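Local coordinates for protein type III restriction-modification enzyme EcoP15I Mod subunit (Escherichia coli, PDB 4ZCF) that methylates one adenine of the DNA site 5'-CAGCAG-3' as a dimer, using S-adenosyl-L-methionine, and joins the Res subunit in type III restriction, at residues T548-D553 / R577-A582; K607-G612 / D639-N644. All coordinates share one frame; numbering follows the deposited sequence.

Contact 1: T548-D553 / R577-A582; sequences TWCLYD and RLYLIA
Tyr579 OH donates a hydrogen bond of 2.6 Å to Asp553 OD2, the polar centre of a helix-on-sheet packing in which the last turn of helix 539-552 lies against strand 577-580 of a mixed β-sheet. The hydroxyl meets OD2 on its anti side, about 32° out of the carboxylate plane, and OD2 sits at the edge of the phenol ring. Beside this bond Cys550 makes a sulfur-aromatic contact, its SG lying obliquely 4.2 Å from the centroid of the Tyr579 ring. The ring's other flank runs past Trp549, edge against edge, with Tyr579 CD2 3.8 Å from Trp549 CE3. Ile581 reaches the same indole corner through CD1. Further out, the guanidinium of Arg577 approaches the backbone carbonyl of Asp553 at a poor angle for bonding; its firmer partners are Asp575 and, on the Res chain, Glu134. Asp553 itself is fixed by two more charges, Lys607 on OD1 and Arg643 on OD2. Three donors thus grip one buried carboxylate, which would probably favour its ionised form. Trp549 CG stands anti to the carbonyl carbon (chi1 -74°), laying the indole edge along the phenol ring; the backbone itself sets Trp549 CB 3.9 Å from Tyr579 CE2.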
ATOM      1  N   THR A 548      15.770   8.322  26.815  1.00 42.42           N
ATOM      2  CA  THR A 548      15.292   7.006  26.386  1.00 42.11           C
ATOM      3  C   THR A 548      13.927   6.700  27.043  1.00 45.78           C
ATOM      4  O   THR A 548      13.001   6.321  26.350  1.00 46.44           O
ATOM      5  CB  THR A 548      16.345   5.930  26.723  1.00 47.34           C
ATOM      6  OG1 THR A 548      17.609   6.302  26.163  1.00 49.25           O
ATOM      7  CG2 THR A 548      15.946   4.546  26.253  1.00 41.92           C
ATOM      8  N   TRP A 549      13.812   6.881  28.362  1.00 42.37           N
ATOM      9  CA  TRP A 549      12.598   6.625  29.119  1.00 42.73           C
ATOM     10  C   TRP A 549      11.436   7.443  28.624  1.00 47.36           C
ATOM     11  O   TRP A 549      10.356   6.898  28.503  1.00 47.35           O
ATOM     12  CB  TRP A 549      12.814   6.867  30.622  1.00 41.98           C
ATOM     13  CG  TRP A 549      13.606   5.810  31.336  1.00 43.20           C
ATOM     14  CD1 TRP A 549      14.360   4.814  30.781  1.00 46.00           C
ATOM     15  CD2 TRP A 549      13.763   5.691  32.752  1.00 43.59           C
ATOM     16  NE1 TRP A 549      14.971   4.077  31.768  1.00 45.87           N
ATOM     17  CE2 TRP A 549      14.649   4.615  32.988  1.00 48.24           C
ATOM     18  CE3 TRP A 549      13.224   6.384  33.856  1.00 45.28           C
ATOM     19  CZ2 TRP A 549      15.001   4.208  34.287  1.00 48.25           C
ATOM     20  CZ3 TRP A 549      13.587   5.994  35.135  1.00 46.89           C
ATOM     21  CH2 TRP A 549      14.447   4.907  35.344  1.00 47.74           C
ATOM     22  N   CYS A 550      11.642   8.744  28.332  1.00 44.82           N
ATOM     23  CA  CYS A 550      10.585   9.623  27.818  1.00 43.98           C
ATOM     24  C   CYS A 550      10.052   9.146  26.448  1.00 44.39           C
ATOM     25  O   CYS A 550       8.861   9.270  26.191  1.00 44.59           O
ATOM     26  CB  CYS A 550      11.074  11.067  27.751  1.00 44.49           C
ATOM     27  SG  CYS A 550      11.027  11.950  29.333  1.00 48.41           S
ATOM     28  N   LEU A 551      10.936   8.615  25.581  1.00 38.27           N
ATOM     29  CA  LEU A 551      10.605   8.136  24.233  1.00 37.93           C
ATOM     30  C   LEU A 551       9.875   6.803  24.336  1.00 43.21           C
ATOM     31  O   LEU A 551       8.754   6.672  23.827  1.00 41.85           O
ATOM     32  CB  LEU A 551      11.884   8.021  23.356  1.00 37.20           C
ATOM     33  CG  LEU A 551      11.720   7.672  21.852  1.00 39.38           C
ATOM     34  CD1 LEU A 551      10.813   8.648  21.118  1.00 37.82           C
ATOM     35  CD2 LEU A 551      13.073   7.473  21.180  1.00 37.23           C
ATOM     36  N   TYR A 552      10.486   5.852  25.077  1.00 40.79           N
ATOM     37  CA  TYR A 552       9.929   4.538  25.383  1.00 41.12           C
ATOM     38  C   TYR A 552       8.507   4.678  25.951  1.00 44.11           C
ATOM     39  O   TYR A 552       7.627   3.921  25.569  1.00 44.13           O
ATOM     40  CB  TYR A 552      10.851   3.773  26.369  1.00 43.12           C
ATOM     41  CG  TYR A 552      10.259   2.454  26.821  1.00 46.64           C
ATOM     42  CD1 TYR A 552      10.402   1.304  26.050  1.00 49.10           C
ATOM     43  CD2 TYR A 552       9.473   2.377  27.970  1.00 47.11           C
ATOM     44  CE1 TYR A 552       9.792   0.106  26.419  1.00 49.81           C
ATOM     45  CE2 TYR A 552       8.846   1.192  28.337  1.00 47.73           C
ATOM     46  CZ  TYR A 552       9.033   0.050  27.575  1.00 55.44           C
ATOM     47  OH  TYR A 552       8.456  -1.138  27.948  1.00 60.19           O
ATOM     48  N   ASP A 553       8.288   5.667  26.835  1.00 40.13           N
ATOM     49  CA  ASP A 553       7.008   5.966  27.476  1.00 39.30           C
ATOM     50  C   ASP A 553       5.960   6.556  26.536  1.00 41.18           C
ATOM     51  O   ASP A 553       4.828   6.764  26.964  1.00 39.15           O
ATOM     52  CB  ASP A 553       7.194   6.827  28.755  1.00 41.30           C
ATOM     53  CG  ASP A 553       7.649   6.046  29.989  1.00 52.49           C
ATOM     54  OD1 ASP A 553       7.082   4.965  30.250  1.00 55.39           O
ATOM     55  OD2 ASP A 553       8.512   6.553  30.726  1.00 53.43           O
ATOM     56  N   ARG A 577       3.776  12.358  32.738  1.00 47.99           N
ATOM     57  CA  ARG A 577       4.576  11.460  33.568  1.00 47.74           C
ATOM     58  C   ARG A 577       5.737  12.158  34.285  1.00 51.15           C
ATOM     59  O   ARG A 577       6.412  13.002  33.685  1.00 50.74           O
ATOM     60  CB  ARG A 577       4.971  10.138  32.858  1.00 49.21           C
ATOM     61  CG  ARG A 577       5.156  10.193  31.352  1.00 59.46           C
ATOM     62  CD  ARG A 577       4.248   9.234  30.600  1.00 64.05           C
ATOM     63  NE  ARG A 577       4.476   9.306  29.151  1.00 75.57           N
ATOM     64  CZ  ARG A 577       3.579   9.696  28.245  1.00 90.65           C
ATOM     65  NH1 ARG A 577       2.354  10.052  28.620  1.00 81.31           N
ATOM     66  NH2 ARG A 577       3.896   9.724  26.958  1.00 72.59           N
ATOM     67  N   LEU A 578       5.935  11.840  35.587  1.00 47.22           N
ATOM     68  CA  LEU A 578       6.988  12.431  36.427  1.00 46.59           C
ATOM     69  C   LEU A 578       8.123  11.453  36.710  1.00 50.51           C
ATOM     70  O   LEU A 578       7.887  10.362  37.205  1.00 50.24           O
ATOM     71  CB  LEU A 578       6.402  13.003  37.726  1.00 46.71           C
ATOM     72  CG  LEU A 578       7.386  13.601  38.736  1.00 51.54           C
ATOM     73  CD1 LEU A 578       7.735  15.060  38.403  1.00 51.61           C
ATOM     74  CD2 LEU A 578       6.828  13.508  40.141  1.00 53.94           C
ATOM     75  N   TYR A 579       9.362  11.865  36.419  1.00 47.37           N
ATOM     76  CA  TYR A 579      10.554  11.030  36.588  1.00 46.23           C
ATOM     77  C   TYR A 579      11.391  11.352  37.818  1.00 48.18           C
ATOM     78  O   TYR A 579      11.794  12.496  38.025  1.00 47.85           O
ATOM     79  CB  TYR A 579      11.417  11.051  35.308  1.00 46.83           C
ATOM     80  CG  TYR A 579      10.662  10.563  34.096  1.00 48.12           C
ATOM     81  CD1 TYR A 579       9.781  11.403  33.410  1.00 50.47           C
ATOM     82  CD2 TYR A 579      10.776   9.245  33.665  1.00 47.80           C
ATOM     83  CE1 TYR A 579       9.055  10.946  32.310  1.00 49.92           C
ATOM     84  CE2 TYR A 579      10.049   8.777  32.574  1.00 47.95           C
ATOM     85  CZ  TYR A 579       9.187   9.630  31.904  1.00 52.60           C
ATOM     86  OH  TYR A 579       8.467   9.170  30.837  1.00 56.15           O
ATOM     87  N   LEU A 580      11.672  10.331  38.624  1.00 43.32           N
ATOM     88  CA  LEU A 580      12.526  10.478  39.800  1.00 41.76           C
ATOM     89  C   LEU A 580      13.696   9.519  39.634  1.00 46.08           C
ATOM     90  O   LEU A 580      13.594   8.344  39.991  1.00 46.05           O
ATOM     91  CB  LEU A 580      11.779  10.266  41.137  1.00 40.73           C
ATOM     92  CG  LEU A 580      10.390  10.854  41.317  1.00 43.81           C
ATOM     93  CD1 LEU A 580       9.761  10.344  42.590  1.00 43.90           C
ATOM     94  CD2 LEU A 580      10.402  12.356  41.297  1.00 44.95           C
ATOM     95  N   ILE A 581      14.786  10.021  39.023  1.00 43.04           N
ATOM     96  CA  ILE A 581      16.001   9.264  38.731  1.00 43.94           C
ATOM     97  C   ILE A 581      17.037   9.395  39.860  1.00 52.15           C
ATOM     98  O   ILE A 581      17.623   8.393  40.270  1.00 51.97           O
ATOM     99  CB  ILE A 581      16.614   9.623  37.332  1.00 46.43           C
ATOM    100  CG1 ILE A 581      15.523   9.871  36.249  1.00 46.80           C
ATOM    101  CG2 ILE A 581      17.687   8.598  36.904  1.00 45.33           C
ATOM    102  CD1 ILE A 581      15.917   9.789  34.749  1.00 49.47           C
ATOM    103  N   ALA A 582      17.280  10.628  40.330  1.00 51.72           N
ATOM    104  CA  ALA A 582      18.278  10.947  41.362  1.00 52.25           C
ATOM    105  C   ALA A 582      18.080  10.179  42.696  1.00 58.84           C
ATOM    106  O   ALA A 582      16.931   9.900  43.065  1.00 58.67           O
ATOM    107  CB  ALA A 582      18.292  12.447  41.619  1.00 52.49           C
TER

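Contact 2: K607-G612 / D639-N644; sequences KVVFYG and DLVVRN
Lys607 opens a parallel β-pairing with strand 639-643, the sheet's outermost strand within this chain, the two segments crossing at -22°. Its chain runs out beside Val641, CE lying 3.9 Å from Val641 CG2, while NZ heads for Asp553. Val608 fixes the register with both backbone groups: its N donates to Asp639 O and its O accepts from Val641 N, each at 2.7 Å. On its face of the sheet, CB and CG1 meet Leu640 CD1, and Leu627 of helix 618-629 packs over this pair. Val609 turns to the opposite face, where CG1 lies 3.7 Å above the centre of the Arg643 guanidinium, a methyl on the flat of the cation. Phe610 N bonds to Val641 O, and Phe610 O accepts from Arg643 N. With CG between the backbone N and the carbonyl carbon (chi1 68°), the ring swings across to the neighbouring strand: CD1 touches Leu640 CD1 at 3.6 Å, CE2 touches Val642 CG1 at 3.7 Å, and one face lies against Val642 CA. The ring also meets that of Phe615. An alanine at Phe610 is likely to open a gap between Leu640 and Val642 and deprive Phe615 of its ring partner. Tyr611 presents its edge to Arg643 O, 3.3 Å from CD1, and to Asn644 CB. Gly612 N ends the pairing with a bond to Arg643 O, approaching from above the carbonyl plane. The chemistry divides the two faces: Val608, Phe610, Leu640 and Val642 form an apolar surface reached by helix 618-629 and Phe757 of the Res chain, whereas Lys607 and Arg643, 4.3 Å apart from NZ to NH2, are like charges that Asp553 probably helps to neutralise.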
ATOM      1  N   LYS A 607       1.094   9.837  36.244  1.00 54.52           N
ATOM      2  CA  LYS A 607       2.002   8.699  36.257  1.00 53.55           C
ATOM      3  C   LYS A 607       3.323   9.168  36.887  1.00 56.33           C
ATOM      4  O   LYS A 607       3.790  10.273  36.580  1.00 55.92           O
ATOM      5  CB  LYS A 607       2.210   8.223  34.797  1.00 54.85           C
ATOM      6  CG  LYS A 607       2.762   6.818  34.631  1.00 60.14           C
ATOM      7  CD  LYS A 607       3.092   6.575  33.156  1.00 68.85           C
ATOM      8  CE  LYS A 607       4.346   5.759  32.960  1.00 68.86           C
ATOM      9  NZ  LYS A 607       4.931   5.948  31.616  1.00 62.85           N
ATOM     10  N   VAL A 608       3.885   8.360  37.811  1.00 51.23           N
ATOM     11  CA  VAL A 608       5.167   8.646  38.492  1.00 49.51           C
ATOM     12  C   VAL A 608       6.119   7.479  38.217  1.00 49.86           C
ATOM     13  O   VAL A 608       5.798   6.335  38.544  1.00 49.83           O
ATOM     14  CB  VAL A 608       5.038   8.980  40.013  1.00 52.44           C
ATOM     15  CG1 VAL A 608       6.378   9.418  40.602  1.00 51.81           C
ATOM     16  CG2 VAL A 608       3.981  10.048  40.267  1.00 52.10           C
ATOM     17  N   VAL A 609       7.241   7.765  37.544  1.00 44.36           N
ATOM     18  CA  VAL A 609       8.274   6.781  37.168  1.00 43.75           C
ATOM     19  C   VAL A 609       9.569   7.068  37.962  1.00 44.93           C
ATOM     20  O   VAL A 609      10.083   8.174  37.907  1.00 43.11           O
ATOM     21  CB  VAL A 609       8.535   6.738  35.626  1.00 47.28           C
ATOM     22  CG1 VAL A 609       9.346   5.510  35.218  1.00 46.60           C
ATOM     23  CG2 VAL A 609       7.240   6.818  34.833  1.00 47.06           C
ATOM     24  N   PHE A 610      10.080   6.085  38.695  1.00 42.36           N
ATOM     25  CA  PHE A 610      11.307   6.281  39.473  1.00 42.69           C
ATOM     26  C   PHE A 610      12.351   5.196  39.198  1.00 45.57           C
ATOM     27  O   PHE A 610      12.001   4.056  38.899  1.00 45.39           O
ATOM     28  CB  PHE A 610      11.003   6.422  40.988  1.00 44.71           C
ATOM     29  CG  PHE A 610      10.501   5.156  41.644  1.00 45.93           C
ATOM     30  CD1 PHE A 610       9.146   4.845  41.650  1.00 48.69           C
ATOM     31  CD2 PHE A 610      11.389   4.249  42.213  1.00 47.19           C
ATOM     32  CE1 PHE A 610       8.690   3.642  42.196  1.00 48.50           C
ATOM     33  CE2 PHE A 610      10.926   3.057  42.776  1.00 49.33           C
ATOM     34  CZ  PHE A 610       9.581   2.764  42.758  1.00 47.01           C
ATOM     35  N   TYR A 611      13.629   5.557  39.297  1.00 41.88           N
ATOM     36  CA  TYR A 611      14.740   4.630  39.087  1.00 41.90           C
ATOM     37  C   TYR A 611      14.993   3.755  40.349  1.00 50.50           C
ATOM     38  O   TYR A 611      15.520   4.245  41.350  1.00 50.98           O
ATOM     39  CB  TYR A 611      15.981   5.437  38.676  1.00 41.60           C
ATOM     40  CG  TYR A 611      17.221   4.636  38.378  1.00 40.32           C
ATOM     41  CD1 TYR A 611      17.150   3.440  37.674  1.00 42.74           C
ATOM     42  CD2 TYR A 611      18.479   5.120  38.706  1.00 40.42           C
ATOM     43  CE1 TYR A 611      18.298   2.703  37.378  1.00 44.43           C
ATOM     44  CE2 TYR A 611      19.632   4.382  38.439  1.00 41.47           C
ATOM     45  CZ  TYR A 611      19.538   3.178  37.763  1.00 49.47           C
ATOM     46  OH  TYR A 611      20.676   2.474  37.446  1.00 52.41           O
ATOM     47  N   GLY A 612      14.605   2.475  40.259  1.00 49.87           N
ATOM     48  CA  GLY A 612      14.721   1.434  41.282  1.00 49.86           C
ATOM     49  C   GLY A 612      16.002   1.410  42.090  1.00 55.52           C
ATOM     50  O   GLY A 612      15.945   1.500  43.319  1.00 55.76           O
ATOM     51  N   ASP A 639      -0.479   6.768  39.119  1.00 67.50           N
ATOM     52  CA  ASP A 639       0.151   5.447  39.017  1.00 66.79           C
ATOM     53  C   ASP A 639       1.641   5.572  39.319  1.00 66.28           C
ATOM     54  O   ASP A 639       2.237   6.621  39.049  1.00 64.62           O
ATOM     55  CB  ASP A 639      -0.052   4.800  37.639  1.00 69.79           C
ATOM     56  CG  ASP A 639       0.282   3.307  37.612  1.00 91.04           C
ATOM     57  OD1 ASP A 639      -0.247   2.556  38.479  1.00 92.72           O
ATOM     58  OD2 ASP A 639       1.064   2.886  36.722  1.00101.00           O
ATOM     59  N   LEU A 640       2.236   4.501  39.895  1.00 60.23           N
ATOM     60  CA  LEU A 640       3.644   4.476  40.291  1.00 58.19           C
ATOM     61  C   LEU A 640       4.411   3.326  39.644  1.00 57.99           C
ATOM     62  O   LEU A 640       4.233   2.166  40.013  1.00 58.73           O
ATOM     63  CB  LEU A 640       3.780   4.501  41.836  1.00 58.03           C
ATOM     64  CG  LEU A 640       5.191   4.580  42.407  1.00 62.25           C
ATOM     65  CD1 LEU A 640       5.769   5.979  42.287  1.00 61.95           C
ATOM     66  CD2 LEU A 640       5.222   4.108  43.836  1.00 64.06           C
ATOM     67  N   VAL A 641       5.295   3.665  38.697  1.00 50.80           N
ATOM     68  CA  VAL A 641       6.086   2.713  37.913  1.00 48.48           C
ATOM     69  C   VAL A 641       7.544   2.634  38.393  1.00 51.33           C
ATOM     70  O   VAL A 641       8.111   3.665  38.767  1.00 52.15           O
ATOM     71  CB  VAL A 641       5.974   3.105  36.402  1.00 50.95           C
ATOM     72  CG1 VAL A 641       6.741   2.145  35.491  1.00 50.35           C
ATOM     73  CG2 VAL A 641       4.517   3.204  35.963  1.00 50.28           C
ATOM     74  N   VAL A 642       8.140   1.411  38.368  1.00 46.19           N
ATOM     75  CA  VAL A 642       9.548   1.106  38.669  1.00 45.93           C
ATOM     76  C   VAL A 642      10.293   0.794  37.356  1.00 50.22           C
ATOM     77  O   VAL A 642       9.838  -0.047  36.560  1.00 48.50           O
ATOM     78  CB  VAL A 642       9.797  -0.095  39.630  1.00 50.77           C
ATOM     79  CG1 VAL A 642      11.014   0.163  40.519  1.00 50.79           C
ATOM     80  CG2 VAL A 642       8.574  -0.465  40.452  1.00 51.23           C
ATOM     81  N   ARG A 643      11.492   1.376  37.192  1.00 47.75           N
ATOM     82  CA  ARG A 643      12.317   1.102  36.022  1.00 48.32           C
ATOM     83  C   ARG A 643      13.788   0.930  36.408  1.00 54.38           C
ATOM     84  O   ARG A 643      14.344   1.788  37.095  1.00 54.69           O
ATOM     85  CB  ARG A 643      12.122   2.183  34.937  1.00 46.76           C
ATOM     86  CG  ARG A 643      12.512   1.702  33.544  1.00 46.00           C
ATOM     87  CD  ARG A 643      11.936   2.569  32.451  1.00 42.41           C
ATOM     88  NE  ARG A 643      10.483   2.519  32.450  1.00 38.16           N
ATOM     89  CZ  ARG A 643       9.698   3.499  32.027  1.00 53.64           C
ATOM     90  NH1 ARG A 643      10.222   4.636  31.588  1.00 44.84           N
ATOM     91  NH2 ARG A 643       8.383   3.359  32.061  1.00 42.95           N
ATOM     92  N   ASN A 644      14.413  -0.181  35.950  1.00 51.93           N
ATOM     93  CA  ASN A 644      15.806  -0.580  36.213  1.00 78.15           C
ATOM     94  C   ASN A 644      16.163  -0.625  37.708  1.00 98.69           C
ATOM     95  O   ASN A 644      15.304  -0.877  38.552  1.00 57.62           O
ATOM     96  CB  ASN A 644      16.808   0.284  35.435  1.00 79.10           C
ATOM     97  CG  ASN A 644      17.044  -0.136  34.009  1.00108.84           C
ATOM     98  OD1 ASN A 644      16.582   0.508  33.057  1.00101.63           O
ATOM     99  ND2 ASN A 644      17.832  -1.188  33.828  1.00106.08           N
TER

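Overall arrangement
From the N terminus, the chain reaches helix 539-552, passes through the strands 562-566 and 569-574, and returns at strand 577-580, where contact 1 closes the loop. Helix 587-598 then leads to strand 607-611, and helix 618-629 leads on to strand 639-643, where contact 2 closes a parallel β-α-β crossover. The two closures follow in series, neither nesting nor crossing, yet their centres lie only about 8 Å apart. Strands 577-580 and 607-611 are neighbours in one sheet, with a probable bond from Val609 N to Leu578 O, and the indole of Trp549 packs on Arg643, a cation-pi pair. Helix 539-552 is thereby tied to the sheet's terminal strand.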